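Local coordinates for aac(6')-Ii (Enterococcus faecium, PDB 1N71), which transfers an acetyl group from acetyl-coenzyme A to the 6'-amino group of aminoglycoside antibiotics, giving Enterococcus faecium resistance to them, at residues A[136-139]-A[144-147]. Numbering follows the deposited sequence.
Sequences IQNL and YEFY. With COA (coenzyme A), chain E.
N138, in the irregular loop after helix 129-134, faces E145 in the first turn of helix 144-149, their CA atoms, the closest such pair across the contact, being 7.2 Å apart. The two side chains are joined by one hydrogen bond: N138 ND2 donates to E145 OE1 over 2.7 Å, with an N-H...O angle of 162°. The acceptor lies close to the amide plane, but the N-H reaches OE1 on its anti side and well out of the carboxylate plane; amide and carboxylate are turned 48° against each other. The other end of the amide is fixed as well, since N138 OD1 accepts a hydrogen bond from the backbone N of H142, and the two bonds together set the rotation of the group. With its CG between backbone N and carbonyl carbon (chi1 84°), the Y144 ring swings out to the loop, where I136 CD1 rests almost centrally over one face, 3.7 Å from the ring centroid: a CH-pi contact. The opposite face carries CB of the adjacent E145. N138 passes beside the ring in the opposite direction, its CG 3.6 Å from Y144 CE1, while I154 of strand 153-158 touches both I136 and Y144 and ties the cluster to the sheet. On the ligand side, E145 OE1 comes within 3.6 Å of C2A of the adenine, and N138 ND2 lies 3.7 Å from N1A. Further along the helix, the F146 ring has its face over the pantetheine carbon CCP, and Y147 OH approaches C2P next to the thiol sulfur. I136 and Y144 thus pack loop against helix, while N138 and E145 border the adenine and F146 and Y147 continue toward the pantetheine arm, as part of the coenzyme A pocket of this GNAT-fold acetyltransferase.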
loop_
_atom_site.group_PDB
_atom_site.type_symbol
_atom_site.label_atom_id
_atom_site.label_comp_id
_atom_site.label_asym_id
_atom_site.label_seq_id
_atom_site.Cartn_x
_atom_site.Cartn_y
_atom_site.Cartn_z
ATOM N N ILE A 136 1.722 -12.169 -18.110
ATOM C CA ILE A 136 1.420 -13.066 -16.998
ATOM C C ILE A 136 0.507 -14.211 -17.420
ATOM O O ILE A 136 -0.385 -14.035 -18.248
ATOM C CB ILE A 136 0.747 -12.309 -15.824
ATOM C CG1 ILE A 136 0.613 -13.238 -14.613
ATOM C CG2 ILE A 136 -0.644 -11.825 -16.239
ATOM C CD1 ILE A 136 0.126 -12.538 -13.354
ATOM N N GLN A 137 0.750 -15.389 -16.851
ATOM C CA GLN A 137 -0.061 -16.572 -17.126
ATOM C C GLN A 137 -0.461 -17.155 -15.773
ATOM O O GLN A 137 0.337 -17.167 -14.839
ATOM C CB GLN A 137 0.735 -17.616 -17.923
ATOM C CG GLN A 137 1.179 -17.163 -19.302
ATOM C CD GLN A 137 0.023 -16.977 -20.263
ATOM O OE1 GLN A 137 -0.821 -17.858 -20.413
ATOM N NE2 GLN A 137 -0.015 -15.830 -20.930
ATOM N N ASN A 138 -1.697 -17.628 -15.669
ATOM C CA ASN A 138 -2.179 -18.196 -14.418
ATOM C C ASN A 138 -1.833 -19.681 -14.353
ATOM O O ASN A 138 -2.415 -20.500 -15.070
ATOM C CB ASN A 138 -3.693 -18.004 -14.297
ATOM C CG ASN A 138 -4.180 -18.160 -12.870
ATOM O OD1 ASN A 138 -3.422 -18.581 -11.986
ATOM N ND2 ASN A 138 -5.448 -17.826 -12.633
ATOM N N LEU A 139 -0.887 -20.023 -13.489
ATOM C CA LEU A 139 -0.445 -21.404 -13.358
ATOM C C LEU A 139 -1.293 -22.288 -12.451
ATOM O O LEU A 139 -1.599 -23.427 -12.817
ATOM C CB LEU A 139 1.001 -21.438 -12.869
ATOM C CG LEU A 139 1.973 -20.540 -13.639
ATOM C CD1 LEU A 139 3.366 -20.713 -13.065
ATOM C CD2 LEU A 139 1.949 -20.883 -15.121
ATOM N N TYR A 144 -5.662 -13.588 -9.017
ATOM C CA TYR A 144 -5.497 -12.338 -9.749
ATOM C C TYR A 144 -6.448 -12.330 -10.939
ATOM O O TYR A 144 -7.001 -11.291 -11.296
ATOM C CB TYR A 144 -4.053 -12.144 -10.251
ATOM C CG TYR A 144 -3.736 -12.828 -11.569
ATOM C CD1 TYR A 144 -3.285 -14.148 -11.605
ATOM C CD2 TYR A 144 -3.897 -12.155 -12.782
ATOM C CE1 TYR A 144 -3.002 -14.783 -12.818
ATOM C CE2 TYR A 144 -3.620 -12.782 -14.002
ATOM C CZ TYR A 144 -3.173 -14.099 -14.009
ATOM O OH TYR A 144 -2.905 -14.730 -15.207
ATOM N N GLU A 145 -6.629 -13.500 -11.546
ATOM C CA GLU A 145 -7.500 -13.645 -12.703
ATOM C C GLU A 145 -8.955 -13.371 -12.337
ATOM O O GLU A 145 -9.746 -12.939 -13.178
ATOM C CB GLU A 145 -7.344 -15.050 -13.286
ATOM C CG GLU A 145 -8.114 -15.289 -14.570
ATOM C CD GLU A 145 -7.514 -16.424 -15.386
ATOM O OE1 GLU A 145 -7.100 -17.436 -14.785
ATOM O OE2 GLU A 145 -7.458 -16.305 -16.629
ATOM N N PHE A 146 -9.305 -13.633 -11.082
ATOM C CA PHE A 146 -10.656 -13.367 -10.605
ATOM C C PHE A 146 -10.888 -11.862 -10.721
ATOM O O PHE A 146 -11.916 -11.408 -11.227
ATOM C CB PHE A 146 -10.794 -13.801 -9.143
ATOM C CG PHE A 146 -11.954 -13.160 -8.421
ATOM C CD1 PHE A 146 -13.267 -13.526 -8.714
ATOM C CD2 PHE A 146 -11.728 -12.181 -7.459
ATOM C CE1 PHE A 146 -14.341 -12.921 -8.055
ATOM C CE2 PHE A 146 -12.789 -11.568 -6.793
ATOM C CZ PHE A 146 -14.100 -11.939 -7.092
ATOM N N TYR A 147 -9.916 -11.087 -10.254
ATOM C CA TYR A 147 -10.029 -9.639 -10.305
ATOM C C TYR A 147 -9.997 -9.127 -11.740
ATOM O O TYR A 147 -10.742 -8.212 -12.089
ATOM C CB TYR A 147 -8.917 -9.000 -9.472
ATOM C CG TYR A 147 -9.072 -9.272 -7.991
ATOM C CD1 TYR A 147 -10.108 -8.685 -7.258
ATOM C CD2 TYR A 147 -8.201 -10.136 -7.328
ATOM C CE1 TYR A 147 -10.272 -8.951 -5.905
ATOM C CE2 TYR A 147 -8.355 -10.410 -5.968
ATOM C CZ TYR A 147 -9.392 -9.814 -5.265
ATOM O OH TYR A 147 -9.541 -10.072 -3.926
HETATM N N1A COA E . -8.451 -18.227 -10.567
HETATM C C2A COA E . -9.008 -17.935 -11.756
HETATM N N3A COA E . -10.276 -17.534 -12.001
HETATM C C4A COA E . -11.002 -17.432 -10.835
HETATM C C5A COA E . -10.567 -17.698 -9.556
HETATM C C6A COA E . -9.203 -18.113 -9.425
HETATM N N6A COA E . -8.655 -18.401 -8.246
HETATM N N7A COA E . -11.580 -17.482 -8.635
HETATM C C8A COA E . -12.589 -17.112 -9.368
HETATM N N9A COA E . -12.316 -17.060 -10.715
HETATM C C1B COA E . -13.215 -16.693 -11.819
HETATM C C2B COA E . -14.366 -17.683 -12.015
HETATM O O2B COA E . -13.935 -18.742 -12.880
HETATM C C3B COA E . -15.471 -16.891 -12.706
HETATM O O3B COA E . -15.123 -16.759 -14.095
HETATM P P3B COA E . -16.166 -17.158 -15.259
HETATM O O7A COA E . -16.475 -18.585 -14.998
HETATM O O8A COA E . -15.404 -16.913 -16.508
HETATM O O9A COA E . -17.310 -16.236 -15.055
HETATM C C4B COA E . -15.309 -15.515 -12.045
HETATM O O4B COA E . -13.941 -15.485 -11.617
HETATM C C5B COA E . -16.272 -15.237 -10.882
HETATM O O5B COA E . -15.944 -16.058 -9.755
HETATM P P1A COA E . -16.835 -16.065 -8.409
HETATM O O1A COA E . -17.634 -17.309 -8.381
HETATM O O2A COA E . -17.502 -14.751 -8.264
HETATM O O3A COA E . -15.678 -16.165 -7.300
HETATM P P2A COA E . -15.788 -16.738 -5.802
HETATM O O4A COA E . -15.262 -18.119 -5.785
HETATM O O5A COA E . -17.124 -16.452 -5.240
HETATM O O6A COA E . -14.731 -15.796 -5.043
HETATM C CBP COA E . -12.378 -15.558 -4.473
HETATM C CCP COA E . -13.418 -15.582 -5.584
HETATM C CDP COA E . -10.991 -15.428 -5.118
HETATM C CEP COA E . -12.651 -14.329 -3.556
HETATM C CAP COA E . -12.497 -16.913 -3.651
HETATM O OAP COA E . -12.208 -18.056 -4.463
HETATM C C9P COA E . -11.681 -16.903 -2.347
HETATM O O9P COA E . -12.245 -16.712 -1.260
HETATM N N8P COA E . -10.363 -17.108 -2.470
HETATM C C7P COA E . -9.406 -17.137 -1.369
HETATM C C6P COA E . -9.071 -15.745 -0.838
HETATM C C5P COA E . -8.057 -15.000 -1.686
HETATM O O5P COA E . -6.986 -15.534 -2.002
HETATM N N4P COA E . -8.396 -13.755 -2.052
HETATM C C3P COA E . -7.571 -12.856 -2.866
HETATM C C2P COA E . -7.353 -11.511 -2.190
HETATM S S1P COA E . -5.642 -10.948 -2.261
#